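Local coordinates for kinetochore protein mis18 (Schizosaccharomyces pombe, PDB 5J6P) that is part of the CENP-A recruiting complex, helping to maintain kinetochore factors and the deacetylated state of histones in the central core of centromeres, at residues Q3-Q8 and A97-N102; K10-I15 and T64-V69; S19-I24 and T33-V38; C56-L61 and K72-T77. All blocks are in the same frame, centred on the assembly; numbering follows the deposited sequence.

Overall arrangement
This domain, of the zinc-binding Yippee-Mis18 family, is built from two antiparallel sheets, and the four contacts sample both of them and the metal site. Contact 1 pairs the first strand with the last in the three-stranded sheet. Contact 2 joins two cysteine loops around zinc; its centre is about 18 Å from that of contact 1, which it touches where Q8 and V6 meet Q14 and I15. Contacts 3 and 4 are hairpins of the six-stranded sheet, not touching, with centres about 16 Å apart. Contact 4 runs on into the zinc loop of contact 2, while the side chains of F7 and L61 each stay about 11 Å from the metal. Contacts 1, 2 and 3 reach the second subunit.

Contact 1 of 4, residues Q3-Q8 and A97-N102; sequences QPSVFQ and AYQLGN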
loop_
_atom_site.group_PDB
_atom_site.type_symbol
_atom_site.label_atom_id
_atom_site.label_comp_id
_atom_site.label_asym_id
_atom_site.label_seq_id
_atom_site.Cartn_x
_atom_site.Cartn_y
_atom_site.Cartn_z
ATOM N N GLN A 3 -4.183 -14.879 1.490
ATOM C CA GLN A 3 -3.543 -13.828 0.707
ATOM C C GLN A 3 -3.084 -12.722 1.670
ATOM O O GLN A 3 -3.872 -12.314 2.531
ATOM C CB GLN A 3 -4.503 -13.285 -0.366
ATOM C CG GLN A 3 -3.787 -12.730 -1.595
ATOM C CD GLN A 3 -2.945 -13.772 -2.326
ATOM O OE1 GLN A 3 -1.717 -13.669 -2.420
ATOM N NE2 GLN A 3 -3.607 -14.794 -2.832
ATOM N N PRO A 4 -1.818 -12.253 1.535
ATOM C CA PRO A 4 -1.293 -11.190 2.411
ATOM C C PRO A 4 -2.109 -9.880 2.442
ATOM O O PRO A 4 -2.870 -9.582 1.502
ATOM C CB PRO A 4 0.119 -10.904 1.834
ATOM C CG PRO A 4 0.483 -12.126 1.049
ATOM C CD PRO A 4 -0.830 -12.613 0.491
ATOM N N SER A 5 -1.961 -9.136 3.538
ATOM C CA SER A 5 -2.302 -7.720 3.573
ATOM C C SER A 5 -1.078 -6.787 3.678
ATOM O O SER A 5 0.040 -7.204 4.030
ATOM C CB SER A 5 -3.308 -7.444 4.679
ATOM O OG SER A 5 -4.536 -8.131 4.444
ATOM N N VAL A 6 -1.292 -5.534 3.293
ATOM C CA VAL A 6 -0.289 -4.477 3.450
ATOM C C VAL A 6 -0.886 -3.388 4.307
ATOM O O VAL A 6 -2.105 -3.186 4.281
ATOM C CB VAL A 6 0.108 -3.920 2.082
ATOM C CG1 VAL A 6 0.686 -2.522 2.174
ATOM C CG2 VAL A 6 1.138 -4.837 1.451
ATOM N N PHE A 7 -0.033 -2.689 5.058
ATOM C CA PHE A 7 -0.502 -1.736 6.068
ATOM C C PHE A 7 -0.037 -0.343 5.805
ATOM O O PHE A 7 1.162 -0.126 5.554
ATOM C CB PHE A 7 -0.015 -2.156 7.471
ATOM C CG PHE A 7 -0.459 -3.524 7.851
ATOM C CD1 PHE A 7 -1.797 -3.767 8.074
ATOM C CD2 PHE A 7 0.433 -4.581 7.890
ATOM C CE1 PHE A 7 -2.236 -5.039 8.366
ATOM C CE2 PHE A 7 -0.002 -5.852 8.196
ATOM C CZ PHE A 7 -1.332 -6.077 8.435
ATOM N N GLN A 8 -0.959 0.606 5.946
ATOM C CA GLN A 8 -0.648 2.024 5.761
ATOM C C GLN A 8 -1.215 2.972 6.803
ATOM O O GLN A 8 -2.308 2.767 7.293
ATOM C CB GLN A 8 -1.250 2.504 4.459
ATOM C CG GLN A 8 -1.062 1.654 3.218
ATOM C CD GLN A 8 -2.037 2.107 2.159
ATOM O OE1 GLN A 8 -1.689 2.855 1.209
ATOM N NE2 GLN A 8 -3.294 1.752 2.377
ATOM N N ALA A 97 -5.681 -1.562 6.057
ATOM C CA ALA A 97 -5.208 -2.823 5.464
ATOM C C ALA A 97 -5.678 -2.923 4.035
ATOM O O ALA A 97 -6.796 -2.493 3.667
ATOM C CB ALA A 97 -5.671 -4.026 6.256
ATOM N N TYR A 98 -4.784 -3.444 3.221
ATOM C CA TYR A 98 -5.112 -3.740 1.871
ATOM C C TYR A 98 -4.706 -5.186 1.668
ATOM O O TYR A 98 -3.484 -5.517 1.671
ATOM C CB TYR A 98 -4.384 -2.797 0.899
ATOM C CG TYR A 98 -4.477 -3.308 -0.515
ATOM C CD1 TYR A 98 -5.680 -3.188 -1.245
ATOM C CD2 TYR A 98 -3.398 -3.965 -1.107
ATOM C CE1 TYR A 98 -5.790 -3.716 -2.524
ATOM C CE2 TYR A 98 -3.495 -4.475 -2.386
ATOM C CZ TYR A 98 -4.685 -4.361 -3.078
ATOM O OH TYR A 98 -4.765 -4.898 -4.322
ATOM N N GLN A 99 -5.732 -6.035 1.509
ATOM C CA GLN A 99 -5.514 -7.443 1.183
ATOM C C GLN A 99 -5.457 -7.568 -0.315
ATOM O O GLN A 99 -6.391 -7.166 -0.990
ATOM C CB GLN A 99 -6.607 -8.365 1.735
ATOM C CG GLN A 99 -6.108 -9.815 1.797
ATOM C CD GLN A 99 -7.185 -10.846 2.115
ATOM O OE1 GLN A 99 -8.360 -10.508 2.306
ATOM N NE2 GLN A 99 -6.781 -12.122 2.159
ATOM N N LEU A 100 -4.386 -8.160 -0.819
ATOM C CA LEU A 100 -4.209 -8.349 -2.259
ATOM C C LEU A 100 -5.294 -9.283 -2.836
ATOM O O LEU A 100 -5.944 -10.001 -2.084
ATOM C CB LEU A 100 -2.839 -8.954 -2.572
ATOM C CG LEU A 100 -1.590 -8.097 -2.395
ATOM C CD1 LEU A 100 -1.456 -7.515 -1.003
ATOM C CD2 LEU A 100 -0.350 -8.914 -2.733
ATOM N N GLY A 101 -5.497 -9.230 -4.158
ATOM C CA GLY A 101 -6.376 -10.163 -4.887
ATOM C C GLY A 101 -5.564 -11.383 -5.327
ATOM O O GLY A 101 -4.361 -11.526 -4.958
ATOM N N ASN A 102 -6.187 -12.215 -6.178
ATOM C CA ASN A 102 -5.786 -13.637 -6.357
ATOM C C ASN A 102 -4.917 -13.983 -7.582
ATOM O O ASN A 102 -4.311 -15.069 -7.640
ATOM C CB ASN A 102 -7.044 -14.530 -6.353
ATOM C CG ASN A 102 -8.015 -14.188 -5.219
ATOM O OD1 ASN A 102 -9.205 -13.992 -5.445
ATOM N ND2 ASN A 102 -7.506 -14.111 -4.000
#
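V6 and Y98 form a hydrogen-bonded antiparallel pair in the firmly bonded part of the contact. V6 N gives its hydrogen to Y98 O at 2.7 Å, and Y98 N returns the bond to V6 O at 2.9 Å. Two residues along, L100 N reaches P4 O at 3.1 Å, approaching almost head-on to the carbonyl (C=O...N 166°), so the pairing outlasts the regular strand. The buried L100 sets CD1 3.5 Å from P4 O, and the same methyl only just meets V6 CG2. The face carrying S5, A97 and Q99 is looser and more open to solvent, although F7 on the same face is buried. There S5 OG rests 3.4 Å from Q99 CB, and the exposed A97 offers its methyl obliquely to the ring of F7. Q99 stretches fully beyond CG, its CG placed opposite the backbone nitrogen (chi1 -160°), and this reach brings NE2 to within 2.9 Å of Q3 O, tilted out of the carbonyl plane. Q3 folds back at chi2, so that CG lies 3.5 Å from L100 O. The phenol of Y98 is hydrogen-bonded to D18 of the second subunit, whose V6 and I15 pack against Y98 and Q8. Within the chain, strand 5-9 is the middle strand of the three-stranded sheet, flanked by 95-99 and 15-18.

Contact 2 of 4, residues K10-I15 and T64-V69; sequences KKCFQI and TRCNEV. With ZN (zinc ion), chain D.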
loop_
_atom_site.group_PDB
_atom_site.type_symbol
_atom_site.label_atom_id
_atom_site.label_comp_id
_atom_site.label_asym_id
_atom_site.label_seq_id
_atom_site.Cartn_x
_atom_site.Cartn_y
_atom_site.Cartn_z
ATOM N N LYS A 10 -3.408 5.659 7.930
ATOM C CA LYS A 10 -4.677 6.193 7.426
ATOM C C LYS A 10 -4.597 7.599 6.875
ATOM O O LYS A 10 -5.405 7.982 6.002
ATOM C CB LYS A 10 -5.724 6.210 8.519
ATOM C CG LYS A 10 -6.359 4.849 8.810
ATOM C CD LYS A 10 -7.867 5.004 9.002
ATOM C CE LYS A 10 -8.458 4.139 10.102
ATOM N NZ LYS A 10 -9.525 4.936 10.774
ATOM N N LYS A 11 -3.664 8.386 7.417
ATOM C CA LYS A 11 -3.638 9.804 7.135
ATOM C C LYS A 11 -2.922 10.114 5.834
ATOM O O LYS A 11 -3.463 10.804 5.027
ATOM C CB LYS A 11 -2.922 10.543 8.262
ATOM C CG LYS A 11 -3.412 11.966 8.381
ATOM C CD LYS A 11 -2.335 12.972 8.687
ATOM C CE LYS A 11 -2.893 14.381 8.498
ATOM N NZ LYS A 11 -2.589 15.267 9.642
ATOM N N CYS A 12 -1.728 9.561 5.645
ATOM C CA CYS A 12 -0.943 9.833 4.442
ATOM C C CYS A 12 -0.830 8.643 3.485
ATOM O O CYS A 12 -0.427 8.808 2.334
ATOM C CB CYS A 12 0.455 10.330 4.821
ATOM S SG CYS A 12 1.577 9.033 5.397
ATOM N N PHE A 13 -1.181 7.449 3.956
ATOM C CA PHE A 13 -1.064 6.233 3.119
ATOM C C PHE A 13 0.365 5.690 2.956
ATOM O O PHE A 13 0.635 4.859 2.089
ATOM C CB PHE A 13 -1.717 6.415 1.746
ATOM C CG PHE A 13 -3.224 6.461 1.739
ATOM C CD1 PHE A 13 -4.005 6.190 2.853
ATOM C CD2 PHE A 13 -3.869 6.725 0.537
ATOM C CE1 PHE A 13 -5.379 6.221 2.787
ATOM C CE2 PHE A 13 -5.242 6.742 0.461
ATOM C CZ PHE A 13 -6.001 6.501 1.603
ATOM N N GLN A 14 1.287 6.128 3.789
ATOM C CA GLN A 14 2.576 5.508 3.776
ATOM C C GLN A 14 2.461 4.061 4.222
ATOM O O GLN A 14 1.845 3.766 5.243
ATOM C CB GLN A 14 3.542 6.240 4.700
ATOM C CG GLN A 14 4.911 5.595 4.660
ATOM C CD GLN A 14 5.973 6.370 5.391
ATOM O OE1 GLN A 14 5.735 7.019 6.446
ATOM N NE2 GLN A 14 7.175 6.268 4.870
ATOM N N ILE A 15 3.074 3.165 3.468
ATOM C CA ILE A 15 3.088 1.762 3.849
ATOM C C ILE A 15 4.123 1.595 4.934
ATOM O O ILE A 15 5.260 1.984 4.728
ATOM C CB ILE A 15 3.441 0.842 2.678
ATOM C CG1 ILE A 15 2.246 0.766 1.737
ATOM C CG2 ILE A 15 3.823 -0.549 3.158
ATOM C CD1 ILE A 15 2.602 0.299 0.339
ATOM N N THR A 64 6.771 8.822 10.001
ATOM C CA THR A 64 7.786 9.804 9.567
ATOM C C THR A 64 7.313 10.828 8.557
ATOM O O THR A 64 7.865 11.909 8.514
ATOM C CB THR A 64 8.958 9.156 8.862
ATOM O OG1 THR A 64 8.430 8.167 7.980
ATOM C CG2 THR A 64 9.899 8.545 9.866
ATOM N N ARG A 65 6.326 10.484 7.739
ATOM C CA ARG A 65 5.719 11.439 6.831
ATOM C C ARG A 65 4.657 12.364 7.457
ATOM O O ARG A 65 4.782 13.568 7.329
ATOM C CB ARG A 65 5.126 10.711 5.623
ATOM C CG ARG A 65 4.502 11.660 4.621
ATOM C CD ARG A 65 4.433 11.108 3.230
ATOM N NE ARG A 65 5.754 11.174 2.618
ATOM C CZ ARG A 65 6.411 10.133 2.109
ATOM N NH1 ARG A 65 5.875 8.876 2.086
ATOM N NH2 ARG A 65 7.624 10.361 1.594
ATOM N N CYS A 66 3.626 11.790 8.066
ATOM C CA CYS A 66 2.493 12.570 8.550
ATOM C C CYS A 66 2.559 12.850 10.046
ATOM O O CYS A 66 1.620 13.401 10.622
ATOM C CB CYS A 66 1.177 11.867 8.208
ATOM S SG CYS A 66 0.642 10.647 9.431
ATOM N N ASN A 67 3.665 12.471 10.674
ATOM C CA ASN A 67 3.833 12.710 12.139
ATOM C C ASN A 67 2.741 12.168 13.078
ATOM O O ASN A 67 2.758 12.445 14.234
ATOM C CB ASN A 67 4.007 14.196 12.420
ATOM C CG ASN A 67 5.189 14.777 11.696
ATOM O OD1 ASN A 67 6.281 14.215 11.703
ATOM N ND2 ASN A 67 4.978 15.904 11.049
ATOM N N GLU A 68 1.815 11.375 12.585
ATOM C CA GLU A 68 0.767 10.868 13.396
ATOM C C GLU A 68 1.318 9.754 14.297
ATOM O O GLU A 68 2.210 8.991 13.920
ATOM C CB GLU A 68 -0.339 10.325 12.491
ATOM C CG GLU A 68 -1.689 10.215 13.166
ATOM C CD GLU A 68 -2.440 11.533 13.228
ATOM O OE1 GLU A 68 -1.813 12.593 13.318
ATOM O OE2 GLU A 68 -3.679 11.506 13.191
ATOM N N VAL A 69 0.785 9.699 15.508
ATOM C CA VAL A 69 1.087 8.656 16.430
ATOM C C VAL A 69 0.173 7.513 16.024
ATOM O O VAL A 69 -1.063 7.641 16.033
ATOM C CB VAL A 69 0.909 9.112 17.900
ATOM C CG1 VAL A 69 1.058 7.947 18.864
ATOM C CG2 VAL A 69 1.962 10.152 18.241
HETATM ZN ZN ZN D . 1.243 9.075 8.074
#
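The zinc site of the domain is formed by two CxxC loops that face each other, and this contact holds the second cysteine of each, C12 and C66. C66 SG binds the zinc ion at 2.2 Å. C12 SG stands farther off, 2.7 Å from the metal, and C9 and C63 complete the four-cysteine site. Between the loops the two methylene groups pack together, C12 CB lying 3.8 Å from C66 CB. Each loop has the form of a zinc knuckle: the chain turns through a left-handed residue, F13 or N67, and a backbone N-H two residues after the cysteine points back at the sulfur. Q14 N donates to C12 SG at 3.3 Å, while the matching bond from E68 N to C66 SG is weak; such N-H...S bonds would be expected to temper the negative charge on the thiolates. The residue before each cysteine covers the opposite loop. K11 lays its aliphatic chain along C66, with CD 3.7 Å from C66 CB, and R65 brings CB to 3.9 Å from C12 SG. Extended from its first torsion onward (chi1 -179°), Q14 crosses T64 at about a right angle and sets its amide obliquely to the R65 guanidinium, their planes 43° apart. T64 OG1 is hydrogen-bonded to N40 O. From the second subunit, R65 forms a hydrogen bond to K11 O and a cation-pi contact with F13.

Contact 3 of 4, residues S19-I24 and T33-V38; sequences SNAWVI and TLSDAV
The indole of W22 meets L34 obliquely, CE3 lying 4.4 Å from L34 CD1, while the carbonyl oxygen of I24 stands over one of its faces, near the rim and 4.0 Å above the ring plane. W22 and L34 are a non-hydrogen-bonded pair; next to them the register slips by one, and V23 and I24 both face T33, a classic beta bulge. T33 N bonds to I24 O at 3.0 Å, arriving nearly in line with the carbonyl, whereas the bond from V23 N to T33 O is weak. I24 and T33 lie side by side, with CG2 of I24 3.9 Å from T33 CB. The bulge turns V23 toward the partner strand, and its CG2 comes to rest 3.7 Å from S35 CB. At the other end A21 O is gripped twice by S35. The backbone N binds it at 2.9 Å, almost straight at 171°, and OG, swung between its own N and carbonyl carbon (chi1 65°), adds a second bond at 3.1 Å. In the six-stranded sheet strand 22-26 is outermost, and 31-34 separates it from strand 88-91, to which L34 bonds through Y88, while a backbone bond from S19 to S5 ties the loop leading into the hairpin to strand 5-9.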
loop_
_atom_site.group_PDB
_atom_site.type_symbol
_atom_site.label_atom_id
_atom_site.label_comp_id
_atom_site.label_asym_id
_atom_site.label_seq_id
_atom_site.Cartn_x
_atom_site.Cartn_y
_atom_site.Cartn_z
ATOM N N SER A 19 1.701 -8.215 6.279
ATOM C CA SER A 19 1.349 -9.401 7.057
ATOM C C SER A 19 2.470 -10.362 7.268
ATOM O O SER A 19 2.454 -11.086 8.229
ATOM C CB SER A 19 0.211 -10.176 6.408
ATOM O OG SER A 19 -1.006 -9.739 6.981
ATOM N N ASN A 20 3.447 -10.376 6.390
ATOM C CA ASN A 20 4.486 -11.386 6.486
ATOM C C ASN A 20 5.421 -11.277 7.684
ATOM O O ASN A 20 5.929 -12.303 8.154
ATOM C CB ASN A 20 5.207 -11.502 5.144
ATOM C CG ASN A 20 4.276 -12.031 4.061
ATOM O OD1 ASN A 20 3.101 -12.391 4.324
ATOM N ND2 ASN A 20 4.773 -12.082 2.852
ATOM N N ALA A 21 5.593 -10.067 8.215
ATOM C CA ALA A 21 6.230 -9.879 9.521
ATOM C C ALA A 21 5.264 -9.952 10.744
ATOM O O ALA A 21 5.631 -9.516 11.851
ATOM C CB ALA A 21 7.001 -8.575 9.547
ATOM N N TRP A 22 4.071 -10.523 10.573
ATOM C CA TRP A 22 3.109 -10.623 11.674
ATOM C C TRP A 22 3.632 -11.508 12.800
ATOM O O TRP A 22 4.490 -12.386 12.587
ATOM C CB TRP A 22 1.790 -11.129 11.146
ATOM C CG TRP A 22 0.681 -11.299 12.081
ATOM C CD1 TRP A 22 0.479 -12.350 12.922
ATOM C CD2 TRP A 22 -0.488 -10.472 12.175
ATOM N NE1 TRP A 22 -0.729 -12.205 13.574
ATOM C CE2 TRP A 22 -1.344 -11.065 13.134
ATOM C CE3 TRP A 22 -0.899 -9.280 11.538
ATOM C CZ2 TRP A 22 -2.581 -10.493 13.503
ATOM C CZ3 TRP A 22 -2.144 -8.699 11.901
ATOM C CH2 TRP A 22 -2.967 -9.316 12.876
ATOM N N VAL A 23 3.141 -11.199 14.002
ATOM C CA VAL A 23 3.572 -11.813 15.253
ATOM C C VAL A 23 2.353 -12.260 16.028
ATOM O O VAL A 23 2.160 -13.459 16.237
ATOM C CB VAL A 23 4.370 -10.818 16.120
ATOM C CG1 VAL A 23 4.635 -11.393 17.513
ATOM C CG2 VAL A 23 5.672 -10.428 15.423
ATOM N N ILE A 24 1.541 -11.291 16.442
ATOM C CA ILE A 24 0.368 -11.533 17.287
ATOM C C ILE A 24 -0.511 -10.296 17.175
ATOM O O ILE A 24 -0.045 -9.309 16.612
ATOM C CB ILE A 24 0.819 -11.718 18.748
ATOM C CG1 ILE A 24 -0.352 -12.040 19.713
ATOM C CG2 ILE A 24 1.570 -10.476 19.222
ATOM C CD1 ILE A 24 -1.216 -13.234 19.337
ATOM N N THR A 33 0.639 -6.492 16.022
ATOM C CA THR A 33 2.043 -6.395 16.363
ATOM C C THR A 33 2.886 -7.117 15.320
ATOM O O THR A 33 2.533 -8.202 14.896
ATOM C CB THR A 33 2.281 -6.933 17.817
ATOM O OG1 THR A 33 1.382 -6.278 18.760
ATOM C CG2 THR A 33 3.742 -6.746 18.240
ATOM N N LEU A 34 3.991 -6.482 14.934
ATOM C CA LEU A 34 4.796 -6.876 13.805
ATOM C C LEU A 34 6.237 -6.860 14.242
ATOM O O LEU A 34 6.623 -6.009 15.012
ATOM C CB LEU A 34 4.650 -5.853 12.646
ATOM C CG LEU A 34 3.701 -5.967 11.425
ATOM C CD1 LEU A 34 2.252 -6.279 11.775
ATOM C CD2 LEU A 34 3.764 -4.684 10.591
ATOM N N SER A 35 7.027 -7.748 13.664
ATOM C CA SER A 35 8.423 -7.909 13.969
ATOM C C SER A 35 9.294 -7.094 13.054
ATOM O O SER A 35 10.538 -7.073 13.202
ATOM C CB SER A 35 8.803 -9.384 13.798
ATOM O OG SER A 35 8.678 -9.799 12.442
ATOM N N ASP A 36 8.672 -6.487 12.045
ATOM C CA ASP A 36 9.414 -5.587 11.171
ATOM C C ASP A 36 8.525 -4.524 10.558
ATOM O O ASP A 36 7.312 -4.721 10.407
ATOM C CB ASP A 36 10.183 -6.351 10.058
ATOM C CG ASP A 36 11.441 -5.596 9.596
ATOM O OD1 ASP A 36 11.668 -4.458 10.070
ATOM O OD2 ASP A 36 12.212 -6.129 8.770
ATOM N N ALA A 37 9.157 -3.402 10.204
ATOM C CA ALA A 37 8.506 -2.367 9.434
ATOM C C ALA A 37 9.453 -1.743 8.476
ATOM O O ALA A 37 10.644 -1.795 8.651
ATOM C CB ALA A 37 7.950 -1.304 10.368
ATOM N N VAL A 38 8.897 -1.067 7.494
ATOM C CA VAL A 38 9.702 -0.376 6.494
ATOM C C VAL A 38 10.681 0.591 7.147
ATOM O O VAL A 38 10.311 1.333 8.059
ATOM C CB VAL A 38 8.817 0.423 5.527
ATOM C CG1 VAL A 38 9.694 1.169 4.525
ATOM C CG2 VAL A 38 7.778 -0.486 4.847
#

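Contact 4 of 4, residues C56-L61 and K72-T77; sequences CVYSEL and KVYNST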
loop_
_atom_site.group_PDB
_atom_site.type_symbol
_atom_site.label_atom_id
_atom_site.label_comp_id
_atom_site.label_asym_id
_atom_site.label_seq_id
_atom_site.Cartn_x
_atom_site.Cartn_y
_atom_site.Cartn_z
ATOM N N CYS A 56 3.615 -2.149 31.779
ATOM C CA CYS A 56 4.654 -2.129 30.745
ATOM C C CYS A 56 5.156 -0.738 30.484
ATOM O O CYS A 56 4.557 0.244 30.930
ATOM C CB CYS A 56 4.131 -2.725 29.458
ATOM S SG CYS A 56 3.000 -4.074 29.756
ATOM N N VAL A 57 6.262 -0.676 29.761
ATOM C CA VAL A 57 6.830 0.590 29.320
ATOM C C VAL A 57 7.040 0.624 27.788
ATOM O O VAL A 57 7.749 -0.210 27.200
ATOM C CB VAL A 57 8.118 0.908 30.105
ATOM C CG1 VAL A 57 8.911 2.057 29.491
ATOM C CG2 VAL A 57 7.762 1.198 31.556
ATOM N N TYR A 58 6.444 1.637 27.167
ATOM C CA TYR A 58 6.509 1.825 25.732
ATOM C C TYR A 58 6.881 3.236 25.352
ATOM O O TYR A 58 6.612 4.199 26.067
ATOM C CB TYR A 58 5.177 1.493 25.115
ATOM C CG TYR A 58 4.087 2.494 25.420
ATOM C CD1 TYR A 58 3.935 3.638 24.644
ATOM C CD2 TYR A 58 3.180 2.276 26.436
ATOM C CE1 TYR A 58 2.931 4.539 24.891
ATOM C CE2 TYR A 58 2.167 3.178 26.689
ATOM C CZ TYR A 58 2.057 4.310 25.914
ATOM O OH TYR A 58 1.067 5.220 26.139
ATOM N N SER A 59 7.507 3.331 24.198
ATOM C CA SER A 59 7.729 4.588 23.513
ATOM C C SER A 59 6.747 4.659 22.337
ATOM O O SER A 59 6.482 3.648 21.685
ATOM C CB SER A 59 9.167 4.651 23.039
ATOM O OG SER A 59 10.016 4.868 24.150
ATOM N N GLU A 60 6.200 5.844 22.085
ATOM C CA GLU A 60 5.292 6.066 20.963
ATOM C C GLU A 60 5.942 5.906 19.577
ATOM O O GLU A 60 7.095 6.277 19.414
ATOM C CB GLU A 60 4.717 7.444 21.081
ATOM C CG GLU A 60 3.655 7.535 22.159
ATOM C CD GLU A 60 2.994 8.897 22.196
ATOM O OE1 GLU A 60 3.719 9.903 21.960
ATOM O OE2 GLU A 60 1.766 8.944 22.455
ATOM N N LEU A 61 5.197 5.316 18.617
ATOM C CA LEU A 61 5.596 5.244 17.193
ATOM C C LEU A 61 4.838 6.254 16.336
ATOM O O LEU A 61 3.585 6.260 16.343
ATOM C CB LEU A 61 5.264 3.896 16.595
ATOM C CG LEU A 61 6.155 2.689 16.729
ATOM C CD1 LEU A 61 5.526 1.546 15.936
ATOM C CD2 LEU A 61 7.541 3.038 16.224
ATOM N N LYS A 72 3.252 1.961 19.034
ATOM C CA LYS A 72 4.213 1.969 20.135
ATOM C C LYS A 72 5.155 0.804 20.113
ATOM O O LYS A 72 4.869 -0.237 19.521
ATOM C CB LYS A 72 3.492 1.969 21.477
ATOM C CG LYS A 72 2.131 1.344 21.439
ATOM C CD LYS A 72 1.520 1.353 22.811
ATOM C CE LYS A 72 0.896 2.679 23.178
ATOM N NZ LYS A 72 -0.524 2.692 22.761
ATOM N N VAL A 73 6.290 0.991 20.767
ATOM C CA VAL A 73 7.208 -0.108 21.022
ATOM C C VAL A 73 7.249 -0.322 22.504
ATOM O O VAL A 73 7.750 0.544 23.233
ATOM C CB VAL A 73 8.628 0.227 20.582
ATOM C CG1 VAL A 73 9.555 -0.945 20.881
ATOM C CG2 VAL A 73 8.642 0.561 19.096
ATOM N N TYR A 74 6.770 -1.476 22.954
ATOM C CA TYR A 74 6.959 -1.855 24.361
ATOM C C TYR A 74 8.427 -2.218 24.598
ATOM O O TYR A 74 8.945 -3.149 23.981
ATOM C CB TYR A 74 6.026 -2.974 24.751
ATOM C CG TYR A 74 4.603 -2.487 24.766
ATOM C CD1 TYR A 74 3.842 -2.451 23.624
ATOM C CD2 TYR A 74 4.042 -1.995 25.913
ATOM C CE1 TYR A 74 2.533 -2.000 23.659
ATOM C CE2 TYR A 74 2.753 -1.506 25.944
ATOM C CZ TYR A 74 2.003 -1.519 24.821
ATOM O OH TYR A 74 0.722 -1.032 24.841
ATOM N N ASN A 75 9.089 -1.425 25.451
ATOM C CA ASN A 75 10.511 -1.593 25.773
ATOM C C ASN A 75 10.716 -2.534 26.966
ATOM O O ASN A 75 11.728 -3.257 27.010
ATOM C CB ASN A 75 11.171 -0.244 26.099
ATOM C CG ASN A 75 10.744 0.868 25.159
ATOM O OD1 ASN A 75 11.233 0.978 24.035
ATOM N ND2 ASN A 75 9.840 1.704 25.621
ATOM N N SER A 76 9.762 -2.500 27.913
ATOM C CA SER A 76 9.800 -3.296 29.126
ATOM C C SER A 76 8.484 -3.934 29.359
ATOM O O SER A 76 7.462 -3.261 29.425
ATOM C CB SER A 76 10.107 -2.457 30.368
ATOM O OG SER A 76 11.368 -1.847 30.240
ATOM N N THR A 77 8.539 -5.242 29.555
ATOM C CA THR A 77 7.360 -6.054 29.773
ATOM C C THR A 77 7.590 -7.069 30.894
ATOM O O THR A 77 8.762 -7.319 31.303
ATOM C CB THR A 77 7.014 -6.823 28.480
ATOM O OG1 THR A 77 8.205 -7.402 27.908
ATOM C CG2 THR A 77 6.413 -5.888 27.482
#
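K72 lays its side chain over one face of the Y58 ring, with CE 3.4 Å from the ring centroid, and NZ follows as a cation-pi partner 22° off the normal. With CG between its backbone N and carbonyl carbon (chi1 71°), Y58 has its ring beside the K72 chain. Its CB in turn sits over the face of Y74, 4.0 Å from that centroid, and the two side chains lie side by side, their rings set obliquely with planes 59° apart. C56 CB adds a contact of 3.6 Å to Y74 CD2. Beneath these side chains strands 57-63 and 69-76 form an antiparallel hairpin. S59 and V73 exchange two backbone bonds, V73 N reaching S59 O at 2.8 Å. A classic bulge interrupts the pairing where N75 and S76 both face V57. V57 O accepts from the backbone N of both, S76 N settling on a lone pair at 3.1 Å, and N75 ND2 adds a weak bond. L61 CD2 lies 3.9 Å from V73 CG2, V73 sharing the face of V57 and S59. Farther out, T47 O holds S59 OG, while Y88 and F90 of strand 88-91 pack on L61. K49 of strand 42-50 touches Y58, and P78 and L81 close over C56.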